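Local coordinates for protein purine nucleosidase, (IunH-1) (Sulfolobus solfataricus, PDB 3T8J) that is a purine nucleosidase of the inosine-uridine preferring nucleoside hydrolase family, with a sodium ion bound in an alpha/beta fold built on a mainly parallel sheet, at residues A[2-7]-A[24-29]; A[17-22]-A[52-57]. All blocks are in the same frame, centred on the assembly; numbering follows the deposited sequence.

Contact 1 of 2, residues A[2-7]-A[24-29]; sequences RHFIID and NNIDVV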
# COMPACT_ATOMS: atom_id res chain seq x y z
N ARG A 2 33.85 21.31 18.91
CA ARG A 2 32.62 20.77 18.35
C ARG A 2 31.67 20.39 19.49
O ARG A 2 32.14 19.97 20.56
CB ARG A 2 32.94 19.57 17.48
CG ARG A 2 33.77 19.95 16.24
CD ARG A 2 34.28 18.76 15.47
NE ARG A 2 33.20 18.04 14.81
CZ ARG A 2 33.35 16.87 14.20
NH1 ARG A 2 34.54 16.27 14.17
NH2 ARG A 2 32.30 16.29 13.63
N HIS A 3 30.37 20.54 19.25
CA HIS A 3 29.32 20.28 20.24
C HIS A 3 28.31 19.28 19.68
O HIS A 3 27.76 19.49 18.59
CB HIS A 3 28.61 21.57 20.59
CG HIS A 3 29.55 22.67 20.99
ND1 HIS A 3 30.11 22.74 22.24
CD2 HIS A 3 30.04 23.71 20.28
CE1 HIS A 3 30.90 23.80 22.30
NE2 HIS A 3 30.89 24.40 21.12
N PHE A 4 28.07 18.21 20.43
CA PHE A 4 27.21 17.11 19.99
C PHE A 4 26.09 16.79 20.99
O PHE A 4 26.29 16.78 22.21
CB PHE A 4 28.01 15.80 19.88
CG PHE A 4 28.69 15.60 18.55
CD1 PHE A 4 29.78 16.37 18.18
CD2 PHE A 4 28.28 14.60 17.67
CE1 PHE A 4 30.41 16.17 16.93
CE2 PHE A 4 28.92 14.39 16.46
CZ PHE A 4 30.00 15.16 16.10
N ILE A 5 24.93 16.44 20.45
CA ILE A 5 23.94 15.61 21.16
C ILE A 5 24.09 14.19 20.64
O ILE A 5 24.22 13.97 19.43
CB ILE A 5 22.50 16.06 20.88
CG1 ILE A 5 22.26 17.43 21.46
CG2 ILE A 5 21.48 15.02 21.38
CD1 ILE A 5 20.85 18.02 21.15
N ILE A 6 24.07 13.20 21.55
CA ILE A 6 24.03 11.80 21.14
C ILE A 6 22.68 11.22 21.54
O ILE A 6 22.26 11.35 22.68
CB ILE A 6 25.25 10.98 21.72
CG1 ILE A 6 25.25 9.54 21.19
CG2 ILE A 6 25.31 11.01 23.23
CD1 ILE A 6 26.53 8.76 21.59
N ASP A 7 22.00 10.61 20.57
CA ASP A 7 20.65 10.06 20.73
C ASP A 7 20.75 8.54 20.71
O ASP A 7 21.19 7.95 19.73
CB ASP A 7 19.74 10.60 19.61
CG ASP A 7 18.26 10.24 19.82
OD1 ASP A 7 17.59 10.77 20.74
OD2 ASP A 7 17.74 9.39 19.04
N ASN A 24 37.94 11.51 23.24
CA ASN A 24 38.56 12.39 22.25
C ASN A 24 38.26 13.91 22.38
O ASN A 24 38.48 14.67 21.44
CB ASN A 24 38.25 11.88 20.85
CG ASN A 24 39.01 10.58 20.54
OD1 ASN A 24 40.24 10.60 20.33
ND2 ASN A 24 38.30 9.45 20.55
N ASN A 25 37.79 14.32 23.55
CA ASN A 25 37.57 15.74 23.89
C ASN A 25 36.58 16.48 22.97
O ASN A 25 36.73 17.68 22.70
CB ASN A 25 38.91 16.50 23.98
CG ASN A 25 38.78 17.78 24.79
OD1 ASN A 25 38.17 17.77 25.85
ND2 ASN A 25 39.34 18.89 24.29
N ILE A 26 35.57 15.76 22.49
CA ILE A 26 34.40 16.35 21.82
C ILE A 26 33.39 16.73 22.89
O ILE A 26 33.14 15.93 23.80
CB ILE A 26 33.75 15.38 20.83
CG1 ILE A 26 34.76 14.88 19.79
CG2 ILE A 26 32.49 16.00 20.19
CD1 ILE A 26 35.27 15.97 18.87
N ASP A 27 32.81 17.92 22.81
CA ASP A 27 31.86 18.39 23.83
C ASP A 27 30.51 17.72 23.60
O ASP A 27 29.85 17.98 22.61
CB ASP A 27 31.71 19.90 23.80
CG ASP A 27 30.79 20.43 24.88
OD1 ASP A 27 30.76 19.86 26.01
OD2 ASP A 27 30.20 21.50 24.65
N VAL A 28 30.13 16.82 24.49
CA VAL A 28 28.81 16.20 24.45
C VAL A 28 27.90 17.00 25.37
O VAL A 28 28.13 17.06 26.60
CB VAL A 28 28.85 14.73 24.89
CG1 VAL A 28 27.44 14.15 24.86
CG2 VAL A 28 29.76 13.90 23.97
N VAL A 29 26.94 17.72 24.79
CA VAL A 29 26.09 18.62 25.59
C VAL A 29 24.83 17.95 26.20
O VAL A 29 24.24 18.48 27.15
CB VAL A 29 25.68 19.86 24.78
CG1 VAL A 29 26.93 20.60 24.26
CG2 VAL A 29 24.74 19.50 23.62
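Phe4 is held through its backbone N and O by the strand that begins at Asp27: its N donates to Asp27 O over 2.8 Å, at 160°, and its O accepts the N-H of Val29. Two residues earlier, Arg2 O takes the N-H of Asp27 at 3.1 Å. Parallel strands pair in this way, one residue bonding to the two that flank its opposite number, and His3 and Phe4 lie level with Asp27 and Val28. Strands 3-8 and 27-33 are joined through helix 12-23 as a beta-alpha-beta unit, and strand 116-120 pairs with the far edge of 3-8.

Packing is closest on the sheet face that helix 12-23 covers. There CG2 of Ile26 comes obliquely to Phe4 CD1 at 3.4 Å, while Arg2 NE, salt-bridged to Glu117, lies at the edge of the same ring and NH2 hydrogen-bonds to Ala245 O. Further along, Ile6 CG2 and Val28 CG1 meet more loosely, at 4.1 Å; beta-branched side chains suit such extended backbone, and Leu21 and Leu22 of the helix close over Val28.

The other face changes character along its length. At its inner end Ile5 CG1 packs on Val29 CG2, with Leu108 of helix 101-111 touching both residues. Toward the partly exposed start of the strands the pair is polar instead: His3 ND1 donates to Asp27 OD2 over 2.7 Å, the oxygen lying in the ring plane and receiving the proton on its anti lone pair. With CG of Asp27 anti to the backbone N (chi1 -177°), the carboxylate reaches that ring edge, its plane turned 80° from the ring's. The negative charge would probably favour protonation of His3, whose ring also meets Tyr112.

Contact 2 of 2, residues A[17-22]-A[52-57]; sequences SLYLLL and EQVNRE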
# COMPACT_ATOMS: atom_id res chain seq x y z
N SER A 17 30.10 4.49 21.73
CA SER A 17 30.07 5.73 20.92
C SER A 17 30.17 6.99 21.82
O SER A 17 30.92 7.94 21.50
CB SER A 17 28.79 5.77 20.08
OG SER A 17 28.81 4.76 19.08
N LEU A 18 29.41 7.01 22.91
CA LEU A 18 29.50 8.09 23.90
C LEU A 18 30.96 8.22 24.35
O LEU A 18 31.53 9.32 24.40
CB LEU A 18 28.58 7.79 25.09
CG LEU A 18 28.72 8.74 26.28
CD1 LEU A 18 28.31 10.17 25.97
CD2 LEU A 18 27.89 8.19 27.45
N TYR A 19 31.56 7.08 24.70
CA TYR A 19 32.94 7.09 25.19
C TYR A 19 33.94 7.55 24.12
O TYR A 19 34.91 8.24 24.44
CB TYR A 19 33.33 5.73 25.77
CG TYR A 19 32.66 5.36 27.07
CD1 TYR A 19 31.86 6.25 27.79
CD2 TYR A 19 32.86 4.11 27.62
CE1 TYR A 19 31.28 5.89 29.01
CE2 TYR A 19 32.28 3.74 28.84
CZ TYR A 19 31.50 4.64 29.53
OH TYR A 19 30.93 4.25 30.74
N LEU A 20 33.73 7.19 22.85
CA LEU A 20 34.61 7.63 21.77
C LEU A 20 34.60 9.16 21.70
O LEU A 20 35.66 9.78 21.56
CB LEU A 20 34.19 7.00 20.43
CG LEU A 20 35.16 6.96 19.24
CD1 LEU A 20 36.48 6.28 19.60
CD2 LEU A 20 34.52 6.28 18.02
N LEU A 21 33.41 9.76 21.81
CA LEU A 21 33.33 11.23 21.77
C LEU A 21 34.08 11.82 22.98
O LEU A 21 34.91 12.73 22.84
CB LEU A 21 31.88 11.74 21.75
CG LEU A 21 31.02 11.45 20.52
CD1 LEU A 21 29.56 11.87 20.80
CD2 LEU A 21 31.57 12.16 19.27
N LEU A 22 33.79 11.32 24.18
CA LEU A 22 34.39 11.87 25.41
C LEU A 22 35.90 11.67 25.54
O LEU A 22 36.64 12.60 25.95
CB LEU A 22 33.69 11.30 26.65
CG LEU A 22 32.22 11.65 26.83
CD1 LEU A 22 31.67 10.98 28.10
CD2 LEU A 22 31.97 13.14 26.90
N GLU A 52 28.45 7.90 34.77
CA GLU A 52 29.11 7.73 36.07
C GLU A 52 30.50 7.08 35.99
O GLU A 52 31.40 7.44 36.77
CB GLU A 52 28.22 6.95 37.06
CG GLU A 52 27.00 7.73 37.51
CD GLU A 52 26.17 7.05 38.61
OE1 GLU A 52 26.38 5.84 38.92
OE2 GLU A 52 25.30 7.75 39.17
N GLN A 53 30.69 6.16 35.04
CA GLN A 53 31.97 5.44 34.94
C GLN A 53 33.10 6.34 34.48
O GLN A 53 34.28 6.02 34.69
CB GLN A 53 31.88 4.20 34.04
CG GLN A 53 30.69 3.27 34.33
CD GLN A 53 30.49 2.98 35.81
OE1 GLN A 53 31.37 2.45 36.48
NE2 GLN A 53 29.34 3.40 36.34
N VAL A 54 32.73 7.46 33.85
CA VAL A 54 33.70 8.44 33.35
C VAL A 54 33.55 9.81 34.02
O VAL A 54 34.03 10.82 33.50
CB VAL A 54 33.64 8.54 31.81
CG1 VAL A 54 34.09 7.22 31.18
CG2 VAL A 54 32.24 8.95 31.31
N ASN A 55 32.95 9.83 35.21
CA ASN A 55 32.87 11.02 36.06
C ASN A 55 32.20 12.26 35.45
O ASN A 55 32.56 13.39 35.79
CB ASN A 55 34.28 11.40 36.56
CG ASN A 55 34.96 10.28 37.24
OD1 ASN A 55 34.38 9.60 38.12
ND2 ASN A 55 36.20 10.03 36.85
N ARG A 56 31.20 12.07 34.60
CA ARG A 56 30.48 13.17 33.96
C ARG A 56 29.06 13.31 34.48
O ARG A 56 28.47 12.33 34.99
CB ARG A 56 30.48 12.99 32.45
CG ARG A 56 31.86 12.99 31.80
CD ARG A 56 32.66 14.30 32.06
NE ARG A 56 31.86 15.50 31.81
CZ ARG A 56 31.78 16.16 30.65
NH1 ARG A 56 32.51 15.80 29.60
NH2 ARG A 56 30.98 17.22 30.56
N GLU A 57 28.53 14.53 34.38
CA GLU A 57 27.18 14.85 34.85
C GLU A 57 26.37 15.48 33.70
O GLU A 57 25.49 16.32 33.91
CB GLU A 57 27.26 15.79 36.06
CG GLU A 57 27.97 15.12 37.22
CD GLU A 57 28.11 15.98 38.46
OE1 GLU A 57 27.40 17.01 38.62
OE2 GLU A 57 28.98 15.63 39.30
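Val54 CG1 sits over one face of the Tyr19 ring, a CH-pi contact with the methyl 4.2 Å from the ring centroid and displaced toward the rim. Tyr19 lies on helix 12-23 and Val54 just past the end of helix 40-53, and the tyrosine can be traced outward. Its CB leaves its helix without aiming at residues 52-57, but with CG anti to the carbonyl carbon (chi1 -70°) the ring extends to Val54 and Gln53. CD1 skirts Val54 CG1; CE1 comes closest, 3.8 Å from that methyl, and also touches CG2; CZ is still within reach of CG1. At the tip, OH rests 3.4 Å from Gln53 CB and hydrogen-bonds to Ala50 O, so a phenol suits this place: its flat face takes a methyl while its polar end meets a backbone carbonyl in the last turn of the neighbouring helix.

One turn on, Leu22 CD1 packs against Val54 CG2 at 3.8 Å, and its other methyl, CD2, lies obliquely against Arg56 NH1. Bends at chi2 and chi3 turn the guanidinium of the exposed Arg56 so that NH1 meets that methyl.

Helix 40-53 ends here in a Schellman motif, with Asn55 at the positive-phi position, and Val54 and Arg56 face helix 12-23 from the turn that leads from helix 40-53 to strand 60-62; helix 12-23 itself packs both on strand 27-33 and beside helix 40-53.

How the contacts relate
Helix 12-23 connects the two strands of contact 1 and supplies one side of contact 2, so the segments alternate along the chain and the centres of the two contacts lie about 10 Å apart. Where the helix ends, Leu21 O probably accepts the N-H of Ile26, 3.1 Å away, as part of a Schellman motif with Asn25 at its positive-phi position. Val28 CG2 packs against Leu22 CD2 at 3.7 Å. The sodium ion, bound by Asp9, Asp14, Ile121 and Ser122, is about 7 Å from the side chain of Ile6 but about 14 Å from that of Tyr19: contact 1 runs toward the metal site, while contact 2 lies farther out.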